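Side-chain contacts in glycosyl hydrolase (Bacteroides ovatus, PDB 3QC2), which is a glycosyl hydrolase whose chain probably folds as the five-bladed beta-propeller common to its clan: residues Trp14-Phe19 / Glu327-Phe332; His162-Ala167 / Lys173-Gly178. One frame throughout, in Å; residues are numbered along the deposited sequence.

Contact 1: Trp14-Phe19 / Glu327-Phe332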
ATOM      1  N   TRP A  14      -3.990 -11.012  18.426  1.00 28.75           N
ATOM      2  CA  TRP A  14      -2.977 -11.115  17.332  1.00 27.74           C
ATOM      3  C   TRP A  14      -2.911  -9.869  16.420  1.00 26.44           C
ATOM      4  O   TRP A  14      -1.909  -9.634  15.759  1.00 25.74           O
ATOM      5  CB  TRP A  14      -3.224 -12.368  16.476  1.00 27.50           C
ATOM      6  CG  TRP A  14      -4.591 -12.426  15.845  1.00 26.93           C
ATOM      7  CD1 TRP A  14      -5.685 -13.109  16.313  1.00 27.48           C
ATOM      8  CD2 TRP A  14      -5.006 -11.784  14.637  1.00 25.08           C
ATOM      9  NE1 TRP A  14      -6.755 -12.926  15.464  1.00 26.51           N
ATOM     10  CE2 TRP A  14      -6.363 -12.116  14.430  1.00 25.49           C
ATOM     11  CE3 TRP A  14      -4.367 -10.968  13.706  1.00 24.01           C
ATOM     12  CZ2 TRP A  14      -7.082 -11.655  13.334  1.00 24.85           C
ATOM     13  CZ3 TRP A  14      -5.082 -10.509  12.627  1.00 23.93           C
ATOM     14  CH2 TRP A  14      -6.426 -10.852  12.447  1.00 23.91           C
ATOM     15  N   ALA A  15      -3.986  -9.086  16.397  1.00 25.95           N
ATOM     16  CA  ALA A  15      -4.081  -7.909  15.517  1.00 25.11           C
ATOM     17  C   ALA A  15      -3.354  -6.667  16.052  1.00 25.14           C
ATOM     18  O   ALA A  15      -3.145  -6.529  17.239  1.00 25.77           O
ATOM     19  CB  ALA A  15      -5.567  -7.574  15.254  1.00 24.67           C
ATOM     20  N   PHE A  16      -2.970  -5.780  15.128  1.00 24.62           N
ATOM     21  CA  PHE A  16      -2.349  -4.497  15.461  1.00 24.67           C
ATOM     22  C   PHE A  16      -3.466  -3.495  15.676  1.00 24.38           C
ATOM     23  O   PHE A  16      -4.451  -3.486  14.919  1.00 24.27           O
ATOM     24  CB  PHE A  16      -1.466  -3.985  14.301  1.00 24.21           C
ATOM     25  CG  PHE A  16      -0.195  -4.773  14.094  1.00 25.04           C
ATOM     26  CD1 PHE A  16      -0.217  -6.003  13.446  1.00 25.46           C
ATOM     27  CD2 PHE A  16       1.030  -4.269  14.523  1.00 25.88           C
ATOM     28  CE1 PHE A  16       0.960  -6.730  13.247  1.00 25.80           C
ATOM     29  CE2 PHE A  16       2.208  -4.989  14.322  1.00 26.38           C
ATOM     30  CZ  PHE A  16       2.171  -6.218  13.684  1.00 26.39           C
ATOM     31  N   GLY A  17      -3.327  -2.645  16.684  1.00 24.39           N
ATOM     32  CA  GLY A  17      -4.322  -1.607  16.938  1.00 24.19           C
ATOM     33  C   GLY A  17      -4.635  -1.383  18.402  1.00 24.69           C
ATOM     34  O   GLY A  17      -4.284  -2.195  19.244  1.00 24.94           O
ATOM     35  N   GLY A  18      -5.327  -0.288  18.713  1.00 24.91           N
ATOM     36  CA  GLY A  18      -5.817   0.677  17.711  1.00 24.39           C
ATOM     37  C   GLY A  18      -4.788   1.716  17.267  1.00 24.16           C
ATOM     38  O   GLY A  18      -3.837   2.005  17.980  1.00 24.15           O
ATOM     39  N   PHE A  19      -5.005   2.256  16.064  1.00 23.78           N
ATOM     40  CA  PHE A  19      -4.169   3.300  15.490  1.00 23.84           C
ATOM     41  C   PHE A  19      -4.881   4.617  15.720  1.00 24.54           C
ATOM     42  O   PHE A  19      -5.907   4.899  15.105  1.00 24.08           O
ATOM     43  CB  PHE A  19      -3.953   3.058  14.008  1.00 23.15           C
ATOM     44  CG  PHE A  19      -3.100   1.860  13.711  1.00 22.65           C
ATOM     45  CD1 PHE A  19      -3.625   0.586  13.777  1.00 22.10           C
ATOM     46  CD2 PHE A  19      -1.769   2.011  13.359  1.00 22.29           C
ATOM     47  CE1 PHE A  19      -2.833  -0.530  13.494  1.00 21.84           C
ATOM     48  CE2 PHE A  19      -0.979   0.907  13.075  1.00 21.94           C
ATOM     49  CZ  PHE A  19      -1.517  -0.364  13.143  1.00 21.79           C
ATOM     50  N   GLU A 327      -1.360   1.669   3.343  1.00 21.06           N
ATOM     51  CA  GLU A 327      -0.306   1.249   2.417  1.00 21.22           C
ATOM     52  C   GLU A 327       1.135   1.350   2.954  1.00 21.34           C
ATOM     53  O   GLU A 327       2.026   0.620   2.474  1.00 21.51           O
ATOM     54  CB  GLU A 327      -0.463   2.084   1.146  1.00 21.25           C
ATOM     55  CG  GLU A 327       0.368   1.669  -0.039  1.00 21.50           C
ATOM     56  CD  GLU A 327      -0.080   2.394  -1.324  1.00 21.94           C
ATOM     57  OE1 GLU A 327      -1.250   2.781  -1.413  1.00 19.93           O
ATOM     58  OE2 GLU A 327       0.734   2.559  -2.231  1.00 23.32           O
ATOM     59  N   GLY A 328       1.370   2.251   3.919  1.00 21.46           N
ATOM     60  CA  GLY A 328       2.708   2.439   4.524  1.00 21.70           C
ATOM     61  C   GLY A 328       2.652   2.176   6.012  1.00 21.95           C
ATOM     62  O   GLY A 328       1.634   2.470   6.671  1.00 21.73           O
HETATM   63  N   MSE A 329       3.745   1.654   6.566  1.00 22.32           N
HETATM   64  CA  MSE A 329       3.778   1.298   7.976  1.00 22.60           C
HETATM   65  C   MSE A 329       5.227   1.216   8.477  1.00 22.79           C
HETATM   66  O   MSE A 329       6.056   0.541   7.872  1.00 22.70           O
HETATM   67  CB  MSE A 329       3.064  -0.038   8.140  1.00 22.70           C
HETATM   68  CG  MSE A 329       2.753  -0.448   9.530  1.00 23.76           C
HETATM   69 SE   MSE A 329       1.576  -2.033   9.500  0.75 25.61          SE
HETATM   70  CE  MSE A 329       1.564  -2.362  11.413  1.00 24.23           C
ATOM     71  N   VAL A 330       5.524   1.904   9.580  1.00 22.90           N
ATOM     72  CA  VAL A 330       6.882   1.937  10.108  1.00 23.46           C
ATOM     73  C   VAL A 330       6.931   1.785  11.626  1.00 24.11           C
ATOM     74  O   VAL A 330       6.202   2.453  12.345  1.00 24.07           O
ATOM     75  CB  VAL A 330       7.602   3.281   9.749  1.00 23.62           C
ATOM     76  CG1 VAL A 330       9.067   3.204  10.120  1.00 24.28           C
ATOM     77  CG2 VAL A 330       7.459   3.620   8.250  1.00 22.98           C
ATOM     78  N   TYR A 331       7.801   0.895  12.101  1.00 24.89           N
ATOM     79  CA  TYR A 331       8.024   0.722  13.529  1.00 25.74           C
ATOM     80  C   TYR A 331       9.111   1.722  13.863  1.00 26.67           C
ATOM     81  O   TYR A 331      10.264   1.561  13.453  1.00 26.95           O
ATOM     82  CB  TYR A 331       8.453  -0.702  13.846  1.00 26.05           C
ATOM     83  CG  TYR A 331       8.582  -0.997  15.321  1.00 26.70           C
ATOM     84  CD1 TYR A 331       7.505  -0.807  16.180  1.00 26.62           C
ATOM     85  CD2 TYR A 331       9.763  -1.525  15.855  1.00 27.38           C
ATOM     86  CE1 TYR A 331       7.608  -1.093  17.533  1.00 27.60           C
ATOM     87  CE2 TYR A 331       9.868  -1.822  17.201  1.00 27.82           C
ATOM     88  CZ  TYR A 331       8.788  -1.603  18.035  1.00 28.31           C
ATOM     89  OH  TYR A 331       8.879  -1.886  19.376  1.00 30.40           O
ATOM     90  N   PHE A 332       8.741   2.763  14.598  1.00 27.42           N
ATOM     91  CA  PHE A 332       9.648   3.866  14.884  1.00 28.39           C
ATOM     92  C   PHE A 332       9.495   4.312  16.316  1.00 29.27           C
ATOM     93  O   PHE A 332       8.397   4.621  16.754  1.00 28.83           O
ATOM     94  CB  PHE A 332       9.318   5.013  13.911  1.00 27.98           C
ATOM     95  CG  PHE A 332      10.253   6.195  13.991  1.00 29.33           C
ATOM     96  CD1 PHE A 332      11.568   6.102  13.502  1.00 30.31           C
ATOM     97  CD2 PHE A 332       9.810   7.419  14.493  1.00 29.84           C
ATOM     98  CE1 PHE A 332      12.422   7.193  13.551  1.00 30.75           C
ATOM     99  CE2 PHE A 332      10.671   8.529  14.543  1.00 30.55           C
ATOM    100  CZ  PHE A 332      11.970   8.416  14.072  1.00 31.09           C
TER
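The methyl end of M329, a selenomethionine, reaches from an antiparallel sheet of the five-bladed propeller to two phenylalanines, F16 and F19, of the N-terminal loop. M329 sits on strand 324-332, just past a classic beta bulge at E327 and G328, both of which face Y339. Its CG is anti to the backbone N (chi1 -168°) and the chain stays extended through SE, so that CE alone does the touching. F16 receives it over one ring face: CE stands 4.0 Å from the centroid of the F16 ring, 24° off the normal, which makes a CH-pi contact displaced toward the rim. No hydrogen bond joins the two segments, and all three residues are buried. The loop bends between the two rings through a cis peptide linking G17 and G18. W336, on the neighbouring strand, touches M329 and meets the F16 ring edge-to-face, while V262 and L264 of strand 260-268 lie against F16 and M329 respectively. F16 also holds Q287 NE2 with its carbonyl O. One methyl thus serves two aromatic rings differently, since F19 presents its edge, with CZ 4.1 Å from M329 CE and the methyl near the ring plane.

Contact 2: His162-Ala167 / Lys173-Gly178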
ATOM      1  N   HIS A 162      13.124  -2.600 -12.672  1.00 29.98           N
ATOM      2  CA  HIS A 162      13.372  -3.969 -13.127  1.00 30.29           C
ATOM      3  C   HIS A 162      12.196  -4.551 -13.924  1.00 30.19           C
ATOM      4  O   HIS A 162      12.258  -5.697 -14.370  1.00 30.67           O
ATOM      5  CB  HIS A 162      13.678  -4.866 -11.929  1.00 30.07           C
ATOM      6  CG  HIS A 162      14.872  -4.429 -11.137  1.00 30.02           C
ATOM      7  ND1 HIS A 162      16.159  -4.797 -11.468  1.00 30.75           N
ATOM      8  CD2 HIS A 162      14.971  -3.666 -10.022  1.00 29.56           C
ATOM      9  CE1 HIS A 162      17.003  -4.272 -10.594  1.00 31.71           C
ATOM     10  NE2 HIS A 162      16.307  -3.580  -9.707  1.00 30.64           N
ATOM     11  N   GLY A 163      11.126  -3.768 -14.090  1.00 29.56           N
ATOM     12  CA  GLY A 163       9.961  -4.207 -14.857  1.00 29.35           C
ATOM     13  C   GLY A 163       8.962  -5.021 -14.054  1.00 28.51           C
ATOM     14  O   GLY A 163       9.105  -5.163 -12.853  1.00 28.02           O
ATOM     15  N   PRO A 164       7.921  -5.543 -14.730  1.00 28.47           N
ATOM     16  CA  PRO A 164       6.880  -6.341 -14.092  1.00 27.86           C
ATOM     17  C   PRO A 164       7.430  -7.483 -13.224  1.00 27.75           C
ATOM     18  O   PRO A 164       8.355  -8.179 -13.633  1.00 28.33           O
ATOM     19  CB  PRO A 164       6.094  -6.903 -15.281  1.00 28.45           C
ATOM     20  CG  PRO A 164       6.278  -5.919 -16.357  1.00 29.01           C
ATOM     21  CD  PRO A 164       7.633  -5.311 -16.164  1.00 29.14           C
ATOM     22  N   ALA A 165       6.842  -7.663 -12.040  1.00 26.86           N
ATOM     23  CA  ALA A 165       7.275  -8.689 -11.106  1.00 26.64           C
ATOM     24  C   ALA A 165       7.129 -10.106 -11.672  1.00 27.06           C
ATOM     25  O   ALA A 165       7.962 -10.985 -11.404  1.00 27.13           O
ATOM     26  CB  ALA A 165       6.487  -8.557  -9.762  1.00 25.77           C
ATOM     27  N   PHE A 166       6.082 -10.318 -12.468  1.00 27.15           N
ATOM     28  CA  PHE A 166       5.797 -11.628 -13.031  1.00 27.52           C
ATOM     29  C   PHE A 166       6.165 -11.727 -14.512  1.00 28.68           C
ATOM     30  O   PHE A 166       5.594 -12.529 -15.235  1.00 29.00           O
ATOM     31  CB  PHE A 166       4.305 -11.955 -12.853  1.00 26.91           C
ATOM     32  CG  PHE A 166       3.790 -11.759 -11.433  1.00 25.30           C
ATOM     33  CD1 PHE A 166       4.461 -12.308 -10.347  1.00 24.76           C
ATOM     34  CD2 PHE A 166       2.596 -11.075 -11.198  1.00 24.21           C
ATOM     35  CE1 PHE A 166       3.983 -12.141  -9.059  1.00 23.91           C
ATOM     36  CE2 PHE A 166       2.108 -10.911  -9.903  1.00 23.51           C
ATOM     37  CZ  PHE A 166       2.792 -11.437  -8.841  1.00 23.66           C
ATOM     38  N   ALA A 167       7.142 -10.935 -14.951  1.00 29.45           N
ATOM     39  CA  ALA A 167       7.532 -10.897 -16.373  1.00 30.81           C
ATOM     40  C   ALA A 167       8.114 -12.205 -16.928  1.00 32.12           C
ATOM     41  O   ALA A 167       7.770 -12.612 -18.037  1.00 32.94           O
ATOM     42  CB  ALA A 167       8.510  -9.758 -16.618  1.00 31.06           C
ATOM     43  N   LYS A 173       4.199 -16.409 -19.102  1.00 37.77           N
ATOM     44  CA  LYS A 173       2.752 -16.694 -19.073  1.00 37.56           C
ATOM     45  C   LYS A 173       1.918 -15.544 -18.473  1.00 36.43           C
ATOM     46  O   LYS A 173       0.835 -15.250 -18.962  1.00 36.59           O
ATOM     47  CB  LYS A 173       2.483 -17.990 -18.291  1.00 37.57           C
ATOM     48  CG  LYS A 173       1.009 -18.405 -18.228  1.00 37.62           C
ATOM     49  N   PHE A 174       2.437 -14.897 -17.431  1.00 35.41           N
ATOM     50  CA  PHE A 174       1.703 -13.816 -16.756  1.00 34.59           C
ATOM     51  C   PHE A 174       2.199 -12.397 -17.067  1.00 34.37           C
ATOM     52  O   PHE A 174       1.875 -11.466 -16.337  1.00 33.80           O
ATOM     53  CB  PHE A 174       1.732 -14.035 -15.235  1.00 33.75           C
ATOM     54  CG  PHE A 174       1.042 -15.282 -14.792  1.00 33.95           C
ATOM     55  CD1 PHE A 174      -0.349 -15.322 -14.700  1.00 34.15           C
ATOM     56  CD2 PHE A 174       1.773 -16.416 -14.439  1.00 34.46           C
ATOM     57  CE1 PHE A 174      -1.007 -16.482 -14.280  1.00 34.47           C
ATOM     58  CE2 PHE A 174       1.125 -17.576 -14.016  1.00 34.89           C
ATOM     59  CZ  PHE A 174      -0.271 -17.611 -13.939  1.00 34.61           C
ATOM     60  N   PHE A 175       2.955 -12.221 -18.149  1.00 35.14           N
ATOM     61  CA  PHE A 175       3.469 -10.884 -18.501  1.00 35.10           C
ATOM     62  C   PHE A 175       2.317  -9.870 -18.689  1.00 34.48           C
ATOM     63  O   PHE A 175       2.420  -8.724 -18.245  1.00 33.85           O
ATOM     64  CB  PHE A 175       4.349 -10.927 -19.762  1.00 36.30           C
ATOM     65  CG  PHE A 175       5.068  -9.627 -20.043  1.00 36.76           C
ATOM     66  CD1 PHE A 175       4.470  -8.634 -20.808  1.00 37.75           C
ATOM     67  CD2 PHE A 175       6.338  -9.396 -19.526  1.00 37.63           C
ATOM     68  CE1 PHE A 175       5.135  -7.424 -21.057  1.00 38.24           C
ATOM     69  CE2 PHE A 175       7.011  -8.188 -19.772  1.00 37.91           C
ATOM     70  CZ  PHE A 175       6.404  -7.207 -20.538  1.00 38.18           C
ATOM     71  N   ASN A 176       1.235 -10.311 -19.343  1.00 34.48           N
ATOM     72  CA  ASN A 176       0.053  -9.458 -19.593  1.00 34.06           C
ATOM     73  C   ASN A 176      -0.990  -9.495 -18.469  1.00 32.71           C
ATOM     74  O   ASN A 176      -2.084  -8.950 -18.617  1.00 32.54           O
ATOM     75  CB  ASN A 176      -0.608  -9.851 -20.928  1.00 35.21           C
ATOM     76  CG  ASN A 176       0.300  -9.591 -22.133  1.00 36.70           C
ATOM     77  OD1 ASN A 176       1.137  -8.684 -22.114  1.00 37.92           O
ATOM     78  ND2 ASN A 176       0.123 -10.378 -23.186  1.00 38.21           N
ATOM     79  N   LEU A 177      -0.652 -10.117 -17.345  1.00 31.55           N
ATOM     80  CA  LEU A 177      -1.580 -10.206 -16.222  1.00 30.50           C
ATOM     81  C   LEU A 177      -1.828  -8.832 -15.591  1.00 29.69           C
ATOM     82  O   LEU A 177      -0.885  -8.146 -15.190  1.00 29.35           O
ATOM     83  CB  LEU A 177      -1.039 -11.161 -15.148  1.00 29.94           C
ATOM     84  CG  LEU A 177      -1.905 -11.337 -13.898  1.00 29.14           C
ATOM     85  CD1 LEU A 177      -3.236 -12.027 -14.240  1.00 29.50           C
ATOM     86  CD2 LEU A 177      -1.144 -12.109 -12.837  1.00 28.36           C
ATOM     87  N   GLY A 178      -3.102  -8.441 -15.514  1.00 29.24           N
ATOM     88  CA  GLY A 178      -3.484  -7.201 -14.871  1.00 28.54           C
ATOM     89  C   GLY A 178      -3.358  -7.413 -13.373  1.00 27.43           C
ATOM     90  O   GLY A 178      -4.025  -8.281 -12.816  1.00 27.41           O
TER
HETATM   91  O   HOH W   1       5.003 -14.632 -16.559  1.00 40.13           O
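F174 meets F166 close to the backbone, CB to CB at 4.1 Å, and then turns its ring away from the other segment. One water bridges the same two residues: it donates to F166 O at 2.6 Å and accepts from F174 N at 2.7 Å, linking main chains that form no direct hydrogen bond with each other. F175 comes next and makes the broadest apolar contact. With CG anti to the backbone N (chi1 -171°), its ring lies beside A167, whose CB meets the ring edge near its plane, 3.6 Å from F175 CD2. Farther along the ring, F175 CE2 comes within 4.2 Å of P164 CG. N176 looks outward, and its OD1, like F175 O, takes a hydrogen bond from the guanidinium of R147. L177 closes a type I turn with its N on F174 O (3.0 Å) and sends CD2 obliquely to F166 CD2, 4.2 Å away. A second type I turn, P164 to A167, carries the first segment out of strand 160-164, an edge strand of a four-stranded propeller blade. Helix 169-172 links the turns before strand 182-189; F166 packs on strands 201-206 and 222-224, with L177 against W206 and F174 against P224.

Overall arrangement
The two contacts lie on opposite sides of the chain's centre, their own centres about 30 Å apart and their nearest atoms about 15 Å apart. Contact 1 is buried and long-range: 307 residues lie between its segments, and it joins the N-terminal loop to a late strand of the propeller. Contact 2 is a surface contact made within a local excursion, with five residues, four of them helix 169-172, between its segments. No structural element is shared. Their chemistry follows their place: a single methyl between aromatic rings in the interior, against several separate apolar touches and a bridging water at the surface, where more area is buried in total.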